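Local coordinates for cellulose-binding protein (Saccharophagus degradans, PDB 2YHG), which is the nucleoside hydrolase-related C-terminal part of a longer cellulose-binding protein and probably acts in carbohydrate metabolism, perhaps as a glycoside hydrolase, at residues E56-G61 with D142-W147; A136-D141 with I177-V182; A160-Q165 with G192-K197. One frame throughout, in Å; residues are numbered along the deposited sequence.

Contact 1. Residues E56-G61 with D142-W147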
loop_
_atom_site.group_PDB
_atom_site.type_symbol
_atom_site.label_atom_id
_atom_site.label_comp_id
_atom_site.label_asym_id
_atom_site.label_seq_id
_atom_site.Cartn_x
_atom_site.Cartn_y
_atom_site.Cartn_z
ATOM N N GLU A 56 -8.038 7.688 -1.412
ATOM C CA GLU A 56 -6.623 7.917 -1.672
ATOM C C GLU A 56 -6.067 7.043 -2.785
ATOM O O GLU A 56 -4.887 7.211 -3.118
ATOM C CB GLU A 56 -5.782 7.633 -0.398
ATOM C CG GLU A 56 -6.228 8.391 0.832
ATOM C CD GLU A 56 -6.107 9.904 0.750
ATOM O OE1 GLU A 56 -5.353 10.439 -0.118
ATOM O OE2 GLU A 56 -6.661 10.566 1.670
ATOM N N TYR A 57 -6.884 6.159 -3.345
ATOM C CA TYR A 57 -6.456 5.134 -4.293
ATOM C C TYR A 57 -7.353 5.169 -5.517
ATOM O O TYR A 57 -8.484 5.671 -5.439
ATOM C CB TYR A 57 -6.624 3.722 -3.681
ATOM C CG TYR A 57 -5.785 3.471 -2.454
ATOM C CD1 TYR A 57 -6.122 3.991 -1.230
ATOM C CD2 TYR A 57 -4.634 2.706 -2.534
ATOM C CE1 TYR A 57 -5.387 3.722 -0.106
ATOM C CE2 TYR A 57 -3.891 2.409 -1.402
ATOM C CZ TYR A 57 -4.269 2.904 -0.185
ATOM O OH TYR A 57 -3.596 2.627 0.975
ATOM N N ASP A 58 -6.927 4.474 -6.562
ATOM C CA ASP A 58 -7.814 3.972 -7.584
ATOM C C ASP A 58 -7.907 2.465 -7.432
ATOM O O ASP A 58 -7.114 1.700 -8.011
ATOM C CB ASP A 58 -7.352 4.381 -8.972
ATOM C CG ASP A 58 -7.760 5.820 -9.291
ATOM O OD1 ASP A 58 -8.935 6.185 -9.066
ATOM O OD2 ASP A 58 -6.904 6.602 -9.751
ATOM N N LEU A 59 -8.845 2.045 -6.597
ATOM C CA LEU A 59 -9.072 0.618 -6.386
ATOM C C LEU A 59 -9.779 0.074 -7.632
ATOM O O LEU A 59 -10.823 0.580 -8.010
ATOM C CB LEU A 59 -9.870 0.421 -5.087
ATOM C CG LEU A 59 -10.277 -0.970 -4.591
ATOM C CD1 LEU A 59 -9.103 -1.852 -4.355
ATOM C CD2 LEU A 59 -11.132 -0.857 -3.347
ATOM N N GLU A 60 -9.251 -1.007 -8.182
ATOM C CA GLU A 60 -9.750 -1.554 -9.438
ATOM C C GLU A 60 -10.191 -3.012 -9.347
ATOM O O GLU A 60 -10.731 -3.557 -10.284
ATOM C CB GLU A 60 -8.723 -1.367 -10.565
ATOM C CG GLU A 60 -8.523 0.081 -10.878
ATOM C CD GLU A 60 -7.586 0.375 -12.036
ATOM O OE1 GLU A 60 -7.374 -0.499 -12.880
ATOM O OE2 GLU A 60 -7.153 1.567 -12.183
ATOM N N GLY A 61 -10.035 -3.648 -8.190
ATOM C CA GLY A 61 -10.561 -4.991 -8.006
ATOM C C GLY A 61 -10.546 -5.414 -6.559
ATOM O O GLY A 61 -9.613 -5.097 -5.844
ATOM N N ASP A 142 -3.933 3.502 -19.284
ATOM C CA ASP A 142 -3.587 4.404 -18.201
ATOM C C ASP A 142 -2.079 4.244 -18.014
ATOM O O ASP A 142 -1.613 3.129 -17.811
ATOM C CB ASP A 142 -4.396 3.949 -16.975
ATOM C CG ASP A 142 -4.292 4.885 -15.803
ATOM O OD1 ASP A 142 -3.213 5.439 -15.533
ATOM O OD2 ASP A 142 -5.284 4.927 -15.005
ATOM N N PRO A 143 -1.294 5.329 -18.028
ATOM C CA PRO A 143 0.173 5.192 -17.933
ATOM C C PRO A 143 0.653 4.701 -16.576
ATOM O O PRO A 143 1.819 4.321 -16.434
ATOM C CB PRO A 143 0.689 6.614 -18.211
ATOM C CG PRO A 143 -0.434 7.483 -17.798
ATOM C CD PRO A 143 -1.668 6.733 -18.263
ATOM N N ARG A 144 -0.214 4.786 -15.571
ATOM C CA ARG A 144 0.164 4.340 -14.266
ATOM C C ARG A 144 0.210 2.806 -14.241
ATOM O O ARG A 144 -0.689 2.149 -14.755
ATOM C CB ARG A 144 -0.858 4.811 -13.252
ATOM C CG ARG A 144 -0.871 6.337 -13.029
ATOM C CD ARG A 144 -1.987 6.712 -12.094
ATOM N NE ARG A 144 -3.294 6.335 -12.618
ATOM C CZ ARG A 144 -4.396 6.297 -11.889
ATOM N NH1 ARG A 144 -4.348 6.618 -10.601
ATOM N NH2 ARG A 144 -5.539 5.941 -12.438
ATOM N N PRO A 145 1.190 2.237 -13.565
ATOM C CA PRO A 145 1.215 0.798 -13.389
ATOM C C PRO A 145 0.091 0.355 -12.461
ATOM O O PRO A 145 -0.513 1.165 -11.766
ATOM C CB PRO A 145 2.586 0.560 -12.769
ATOM C CG PRO A 145 2.999 1.837 -12.184
ATOM C CD PRO A 145 2.332 2.912 -12.938
ATOM N N VAL A 146 -0.151 -0.942 -12.438
ATOM C CA VAL A 146 -1.101 -1.423 -11.489
ATOM C C VAL A 146 -0.540 -2.505 -10.605
ATOM O O VAL A 146 0.265 -3.366 -10.995
ATOM C CB VAL A 146 -2.378 -1.832 -12.174
ATOM C CG1 VAL A 146 -2.088 -2.900 -13.159
ATOM C CG2 VAL A 146 -3.457 -2.229 -11.178
ATOM N N TRP A 147 -0.868 -2.335 -9.327
ATOM C CA TRP A 147 -0.505 -3.278 -8.298
ATOM C C TRP A 147 -1.574 -4.333 -8.184
ATOM O O TRP A 147 -2.768 -4.027 -8.142
ATOM C CB TRP A 147 -0.358 -2.602 -6.951
ATOM C CG TRP A 147 0.846 -1.752 -6.877
ATOM C CD1 TRP A 147 1.000 -0.486 -7.388
ATOM C CD2 TRP A 147 2.128 -2.138 -6.385
ATOM N NE1 TRP A 147 2.296 -0.084 -7.260
ATOM C CE2 TRP A 147 3.014 -1.070 -6.648
ATOM C CE3 TRP A 147 2.626 -3.291 -5.777
ATOM C CZ2 TRP A 147 4.362 -1.144 -6.329
ATOM C CZ3 TRP A 147 3.951 -3.352 -5.435
ATOM C CH2 TRP A 147 4.818 -2.274 -5.730
HETATM O O HOH W 1 -7.585 3.225 -14.405
#
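Asp58 meets Arg144 through a single carboxylate oxygen. Arg144 NH1 donates to Asp58 OD2 at 2.7 Å, with an N-H...O angle of 156°. Arg144 NH2 reaches the same Asp58 OD2 at 3.1 Å, but this second bond is bent and weak. OD2 takes NH1 on its anti lone pair, the one turned away from OD1. Asp58 OD2 lies in the guanidinium plane of Arg144, whereas the carboxylate plane stands at 90° to that plane.

The NE/NH2 edge of the guanidinium is held within its own segment. Asp142 takes it side-on, with NE bonded to OD1 and NH2 to OD2 at 2.8 Å. Both oxygens use their syn lone pairs here. The Arg144 chain bends at chi3 (-60°), which brings NE and NH2 round to Asp142. Asp142 OD1 also accepts the backbone N of Arg144 at 3.1 Å, which makes an Asx turn. The three side chains form a salt-bridge network at the surface of the nucleoside hydrolase-like domain. It joins strand 58-64 to the loop leading into strand 146-150. Strand 30-35 runs between these two in the parallel sheet.

NH1 also donates to the carbonyl of Arg28, so it has an acceptor besides Asp58. Two carboxylates on one guanidinium probably more than offset its charge, and together they fix its rotation. Glu60 joins the network through water. One water donates to Glu60 OE2 at 2.8 Å and to Asp142 OD2 at 2.9 Å. Glu60 OE2 is also paired with Arg30 NE, a charge that probably eases the approach of the two acids.

Contact 2. Residues A136-D141 with I177-V182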
loop_
_atom_site.group_PDB
_atom_site.type_symbol
_atom_site.label_atom_id
_atom_site.label_comp_id
_atom_site.label_asym_id
_atom_site.label_seq_id
_atom_site.Cartn_x
_atom_site.Cartn_y
_atom_site.Cartn_z
ATOM N N ALA A 136 -7.410 -7.059 -17.935
ATOM C CA ALA A 136 -8.006 -5.853 -18.491
ATOM C C ALA A 136 -7.413 -4.601 -17.880
ATOM O O ALA A 136 -7.185 -3.592 -18.561
ATOM C CB ALA A 136 -9.508 -5.870 -18.318
ATOM N N ALA A 137 -7.118 -4.643 -16.586
ATOM C CA ALA A 137 -6.530 -3.477 -15.915
ATOM C C ALA A 137 -5.129 -3.210 -16.412
ATOM O O ALA A 137 -4.763 -2.061 -16.701
ATOM C CB ALA A 137 -6.523 -3.699 -14.408
ATOM N N VAL A 138 -4.312 -4.240 -16.537
ATOM C CA VAL A 138 -2.952 -4.067 -17.019
ATOM C C VAL A 138 -2.951 -3.577 -18.454
ATOM O O VAL A 138 -2.124 -2.744 -18.830
ATOM C CB VAL A 138 -2.135 -5.346 -16.853
ATOM C CG1 VAL A 138 -0.745 -5.179 -17.477
ATOM C CG2 VAL A 138 -2.031 -5.723 -15.356
ATOM N N ASP A 139 -3.901 -4.040 -19.264
ATOM C CA ASP A 139 -3.987 -3.641 -20.649
ATOM C C ASP A 139 -4.451 -2.196 -20.818
ATOM O O ASP A 139 -4.258 -1.616 -21.871
ATOM C CB ASP A 139 -4.931 -4.561 -21.413
ATOM C CG ASP A 139 -4.366 -5.937 -21.710
ATOM O OD1 ASP A 139 -3.159 -6.144 -21.609
ATOM O OD2 ASP A 139 -5.184 -6.770 -22.161
ATOM N N LYS A 140 -5.171 -1.637 -19.849
ATOM C CA LYS A 140 -5.814 -0.335 -19.991
ATOM C C LYS A 140 -4.783 0.730 -20.350
ATOM O O LYS A 140 -3.661 0.737 -19.834
ATOM C CB LYS A 140 -6.533 0.017 -18.691
ATOM C CG LYS A 140 -7.468 1.180 -18.730
ATOM C CD LYS A 140 -8.193 1.373 -17.401
ATOM C CE LYS A 140 -9.176 2.510 -17.421
ATOM N NZ LYS A 140 -9.729 2.768 -16.078
ATOM N N ASP A 141 -5.248 1.719 -21.103
ATOM C CA ASP A 141 -4.426 2.842 -21.556
ATOM C C ASP A 141 -4.312 3.909 -20.486
ATOM O O ASP A 141 -4.463 5.095 -20.745
ATOM C CB ASP A 141 -4.950 3.441 -22.877
ATOM C CG ASP A 141 -6.244 4.181 -22.695
ATOM O OD1 ASP A 141 -7.014 3.842 -21.766
ATOM O OD2 ASP A 141 -6.498 5.106 -23.502
ATOM N N ILE A 177 4.057 -7.405 -18.295
ATOM C CA ILE A 177 4.826 -7.519 -17.054
ATOM C C ILE A 177 5.354 -6.184 -16.590
ATOM O O ILE A 177 5.365 -5.888 -15.399
ATOM C CB ILE A 177 5.947 -8.564 -17.208
ATOM C CG1 ILE A 177 5.381 -9.970 -17.373
ATOM C CG2 ILE A 177 6.968 -8.448 -16.073
ATOM C CD1 ILE A 177 4.729 -10.571 -16.099
ATOM N N SER A 178 5.763 -5.343 -17.534
ATOM C CA SER A 178 6.344 -4.066 -17.176
ATOM C C SER A 178 5.370 -3.119 -16.487
ATOM O O SER A 178 5.788 -2.193 -15.790
ATOM C CB SER A 178 6.926 -3.377 -18.409
ATOM O OG SER A 178 5.946 -2.790 -19.235
ATOM N N LYS A 179 4.069 -3.341 -16.705
ATOM C CA LYS A 179 3.041 -2.490 -16.157
ATOM C C LYS A 179 2.408 -3.022 -14.860
ATOM O O LYS A 179 1.591 -2.350 -14.271
ATOM C CB LYS A 179 1.948 -2.305 -17.193
ATOM C CG LYS A 179 2.417 -1.527 -18.394
ATOM C CD LYS A 179 1.383 -1.359 -19.463
ATOM C CE LYS A 179 0.970 -2.695 -20.035
ATOM N NZ LYS A 179 0.121 -2.548 -21.249
ATOM N N LEU A 180 2.840 -4.195 -14.422
ATOM C CA LEU A 180 2.319 -4.873 -13.231
ATOM C C LEU A 180 3.338 -4.751 -12.097
ATOM O O LEU A 180 4.539 -4.667 -12.338
ATOM C CB LEU A 180 2.072 -6.332 -13.588
ATOM C CG LEU A 180 1.395 -7.230 -12.546
ATOM C CD1 LEU A 180 0.030 -6.729 -12.140
ATOM C CD2 LEU A 180 1.346 -8.641 -13.095
ATOM N N ARG A 181 2.842 -4.815 -10.857
ATOM C CA ARG A 181 3.668 -5.012 -9.672
ATOM C C ARG A 181 2.888 -5.921 -8.744
ATOM O O ARG A 181 1.653 -5.854 -8.730
ATOM C CB ARG A 181 4.016 -3.744 -8.926
ATOM C CG ARG A 181 4.992 -2.812 -9.644
ATOM C CD ARG A 181 4.209 -1.737 -10.347
ATOM N NE ARG A 181 5.138 -0.742 -10.964
ATOM C CZ ARG A 181 5.669 -0.857 -12.179
ATOM N NH1 ARG A 181 5.417 -1.891 -12.947
ATOM N NH2 ARG A 181 6.309 0.178 -12.679
ATOM N N VAL A 182 3.589 -6.762 -7.996
ATOM C CA VAL A 182 2.937 -7.650 -7.049
ATOM C C VAL A 182 3.428 -7.360 -5.641
ATOM O O VAL A 182 4.636 -7.283 -5.390
ATOM C CB VAL A 182 3.195 -9.137 -7.408
ATOM C CG1 VAL A 182 2.614 -10.078 -6.344
ATOM C CG2 VAL A 182 2.596 -9.460 -8.787
HETATM O O HOH W 2 -0.572 -5.165 -21.739
HETATM O O HOH W 3 -1.380 -0.138 -21.382
#
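Val138 lays its CG1 methyl against the aliphatic chain of Lys179, 3.9 Å from Lys179 CB. Its other methyl, CG2, meets Leu180 CD1, also at 3.9 Å. With CG1 anti to the backbone N (chi1 175°), the two branches divide between two neighbours. Val138 and Leu180 cross at about a right angle, and one methyl of each makes the touch. Val138 has the largest area buried by this contact.

Lys179 runs over the end of helix 129-139. Its chain is bent at chi3 (-63°), and the ammonium comes to the Val138 carbonyl. Lys179 NZ to Val138 O is 3.3 Å, a weak hydrogen bond. Two waters give the ammonium shorter partners. Lys179 NZ donates to one water at 2.8 Å, and this water donates in turn to Asp139 OD1. Lys179 NZ donates at the same distance to a second water, which in turn donates to Lys140 O at 2.9 Å. The ammonium thus has three acceptors at the C-terminal end of the helix, where the helix dipole would favour a positive charge. Lys140 is the first residue to leave the helical conformation. Asp139 OD1 stays 4.9 Å from Lys179 NZ, so the two charges meet through water. The stronger partner of Asp139 is Arg168, in a salt bridge with its OD2.

The contact packs the last turn of helix 129-139 against the bend between helix 170-178 and strand 180-185. Strands 146-150 and 180-185 are parallel neighbours in the sheet of the nucleoside hydrolase-like domain, joined through helices 155-167 and 170-178 in a beta-alpha-beta crossover. Val138 also rests on Val146 of strand 146-150 and on Phe176 of helix 170-178. Leu180 also touches Ala148 of strand 146-150 and Val161 of helix 155-167.

Contact 3. Residues A160-Q165 with G192-K197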
loop_
_atom_site.group_PDB
_atom_site.type_symbol
_atom_site.label_atom_id
_atom_site.label_comp_id
_atom_site.label_asym_id
_atom_site.label_seq_id
_atom_site.Cartn_x
_atom_site.Cartn_y
_atom_site.Cartn_z
ATOM N N ALA A 160 -3.758 -14.822 -14.694
ATOM C CA ALA A 160 -3.744 -13.691 -15.637
ATOM C C ALA A 160 -2.462 -13.730 -16.472
ATOM O O ALA A 160 -2.493 -13.638 -17.702
ATOM C CB ALA A 160 -3.840 -12.393 -14.869
ATOM N N VAL A 161 -1.319 -13.803 -15.802
ATOM C CA VAL A 161 -0.032 -13.805 -16.511
ATOM C C VAL A 161 0.106 -15.054 -17.392
ATOM O O VAL A 161 0.562 -14.959 -18.533
ATOM C CB VAL A 161 1.139 -13.678 -15.489
ATOM C CG1 VAL A 161 2.476 -13.916 -16.182
ATOM C CG2 VAL A 161 1.102 -12.356 -14.780
ATOM N N TRP A 162 -0.307 -16.213 -16.886
ATOM C CA TRP A 162 -0.254 -17.437 -17.650
ATOM C C TRP A 162 -1.055 -17.297 -18.941
ATOM O O TRP A 162 -0.596 -17.704 -20.023
ATOM C CB TRP A 162 -0.752 -18.632 -16.821
ATOM C CG TRP A 162 -0.663 -19.905 -17.557
ATOM C CD1 TRP A 162 0.425 -20.734 -17.630
ATOM C CD2 TRP A 162 -1.650 -20.476 -18.401
ATOM N NE1 TRP A 162 0.173 -21.766 -18.475
ATOM C CE2 TRP A 162 -1.097 -21.645 -18.962
ATOM C CE3 TRP A 162 -2.939 -20.111 -18.749
ATOM C CZ2 TRP A 162 -1.777 -22.436 -19.878
ATOM C CZ3 TRP A 162 -3.608 -20.897 -19.673
ATOM C CH2 TRP A 162 -3.011 -22.013 -20.250
ATOM N N LYS A 163 -2.243 -16.732 -18.841
ATOM C CA LYS A 163 -3.079 -16.591 -20.024
ATOM C C LYS A 163 -2.411 -15.652 -21.040
ATOM O O LYS A 163 -2.410 -15.936 -22.240
ATOM C CB LYS A 163 -4.472 -16.076 -19.654
ATOM C CG LYS A 163 -5.347 -15.766 -20.896
ATOM C CD LYS A 163 -6.727 -15.347 -20.477
ATOM C CE LYS A 163 -7.627 -15.116 -21.649
ATOM N NZ LYS A 163 -8.996 -14.768 -21.154
ATOM N N VAL A 164 -1.863 -14.537 -20.587
ATOM C CA VAL A 164 -1.157 -13.623 -21.478
ATOM C C VAL A 164 0.041 -14.322 -22.134
ATOM O O VAL A 164 0.220 -14.248 -23.372
ATOM C CB VAL A 164 -0.741 -12.353 -20.707
ATOM C CG1 VAL A 164 0.195 -11.485 -21.523
ATOM C CG2 VAL A 164 -1.957 -11.571 -20.291
ATOM N N GLN A 165 0.837 -15.033 -21.352
ATOM C CA GLN A 165 1.957 -15.775 -21.898
ATOM C C GLN A 165 1.512 -16.795 -22.936
ATOM O O GLN A 165 2.177 -17.024 -23.934
ATOM C CB GLN A 165 2.709 -16.434 -20.775
ATOM C CG GLN A 165 3.887 -17.286 -21.232
ATOM C CD GLN A 165 4.519 -17.998 -20.058
ATOM O OE1 GLN A 165 3.843 -18.656 -19.281
ATOM N NE2 GLN A 165 5.808 -17.812 -19.908
ATOM N N GLY A 192 2.691 -17.487 -6.463
ATOM C CA GLY A 192 3.546 -16.312 -6.347
ATOM C C GLY A 192 4.979 -16.659 -6.648
ATOM O O GLY A 192 5.687 -15.923 -7.333
ATOM N N THR A 193 5.443 -17.781 -6.132
ATOM C CA THR A 193 6.815 -18.230 -6.386
ATOM C C THR A 193 7.019 -18.517 -7.875
ATOM O O THR A 193 8.050 -18.133 -8.444
ATOM C CB THR A 193 7.161 -19.440 -5.520
ATOM O OG1 THR A 193 6.613 -19.211 -4.209
ATOM C CG2 THR A 193 8.642 -19.614 -5.474
ATOM N N TRP A 194 6.037 -19.158 -8.503
ATOM C CA TRP A 194 6.085 -19.401 -9.937
ATOM C C TRP A 194 6.247 -18.082 -10.706
ATOM O O TRP A 194 7.052 -17.981 -11.641
ATOM C CB TRP A 194 4.832 -20.135 -10.382
ATOM C CG TRP A 194 4.771 -20.412 -11.846
ATOM C CD1 TRP A 194 5.280 -21.502 -12.512
ATOM C CD2 TRP A 194 4.103 -19.628 -12.820
ATOM N NE1 TRP A 194 5.013 -21.413 -13.852
ATOM C CE2 TRP A 194 4.283 -20.275 -14.074
ATOM C CE3 TRP A 194 3.289 -18.500 -12.761
ATOM C CZ2 TRP A 194 3.733 -19.779 -15.251
ATOM C CZ3 TRP A 194 2.703 -18.034 -13.933
ATOM C CH2 TRP A 194 2.942 -18.666 -15.166
ATOM N N LEU A 195 5.514 -17.043 -10.275
ATOM C CA LEU A 195 5.657 -15.740 -10.908
ATOM C C LEU A 195 7.049 -15.170 -10.765
ATOM O O LEU A 195 7.651 -14.690 -11.743
ATOM C CB LEU A 195 4.648 -14.735 -10.330
ATOM C CG LEU A 195 3.194 -14.882 -10.794
ATOM C CD1 LEU A 195 2.264 -14.087 -9.902
ATOM C CD2 LEU A 195 3.055 -14.446 -12.245
ATOM N N ALA A 196 7.586 -15.164 -9.550
ATOM C CA ALA A 196 8.902 -14.559 -9.306
ATOM C C ALA A 196 9.991 -15.297 -10.075
ATOM O O ALA A 196 10.916 -14.669 -10.578
ATOM C CB ALA A 196 9.192 -14.550 -7.817
ATOM N N LYS A 197 9.877 -16.614 -10.162
ATOM C CA LYS A 197 10.865 -17.417 -10.873
ATOM C C LYS A 197 10.771 -17.188 -12.377
ATOM O O LYS A 197 11.804 -17.089 -13.066
ATOM C CB LYS A 197 10.640 -18.898 -10.535
ATOM C CG LYS A 197 11.502 -19.889 -11.302
ATOM C CD LYS A 197 12.977 -19.655 -11.097
ATOM C CE LYS A 197 13.787 -20.868 -11.545
ATOM N NZ LYS A 197 15.221 -20.645 -11.336
#
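Trp194 has the largest area buried here, and it touches with the far end of its six-membered ring. Its CH2 comes 4.0 Å from Trp162 CB and 4.1 Å from Trp162 CD1. CH2 lies near the plane of the Trp162 ring, at its edge. Both tryptophans have CG anti to the backbone N, with chi1 of 179° in Trp194. This carries the Trp194 indole toward helix 155-167. Gln165 OE1 comes to the rim of the same ring, 4.2 Å from Trp194 CZ2, with its amide plane steep to the ring at 77°.

Val161 and Leu195 pack on the buried side. Leu195 CD2 settles against the branched end of Val161, 3.8 Å from its CG2 and equally near its CB. Leu195 CB is not aimed at the other helix, but the end of the side chain swings nearer to it. The axes of the two short segments pass 11.7 Å apart at 44°, so side chains and not backbones make the contact. Helices 155-167 and 190-198 come before and after strand 180-185, so the contact packs helices that connect strands of the parallel sheet. Phe199, in the loop after helix 190-198, touches Val161 and stacks edge-to-face with Trp194.

No hydrogen bond or salt bridge crosses between the segments. The contact therefore rests mainly on van der Waals packing of apolar side chains, with the polar end of Gln165 only at its rim.

Overall arrangement
All three contacts belong to the nucleoside hydrolase-like domain and lie away from the metal sites. Contact 1 is a surface contact and is ionic. Contacts 2 and 3 are partly buried. Contact 2 mixes methyl packing with a hydrated lysine, while contact 3 is essentially apolar. Contacts 1 and 2 share the parallel sheet: strands 146-150 and 180-185 are neighbours, and Val146 N meets Lys179 O at 2.9 Å, a probable hydrogen bond. Contacts 2 and 3 meet through Val161, which touches Ile177 and Leu180. Contacts 1 and 3 do not touch, their nearest atoms being about 10 Å apart. The ionic contact sits at the surface, while the apolar one packs helices beside the sheet.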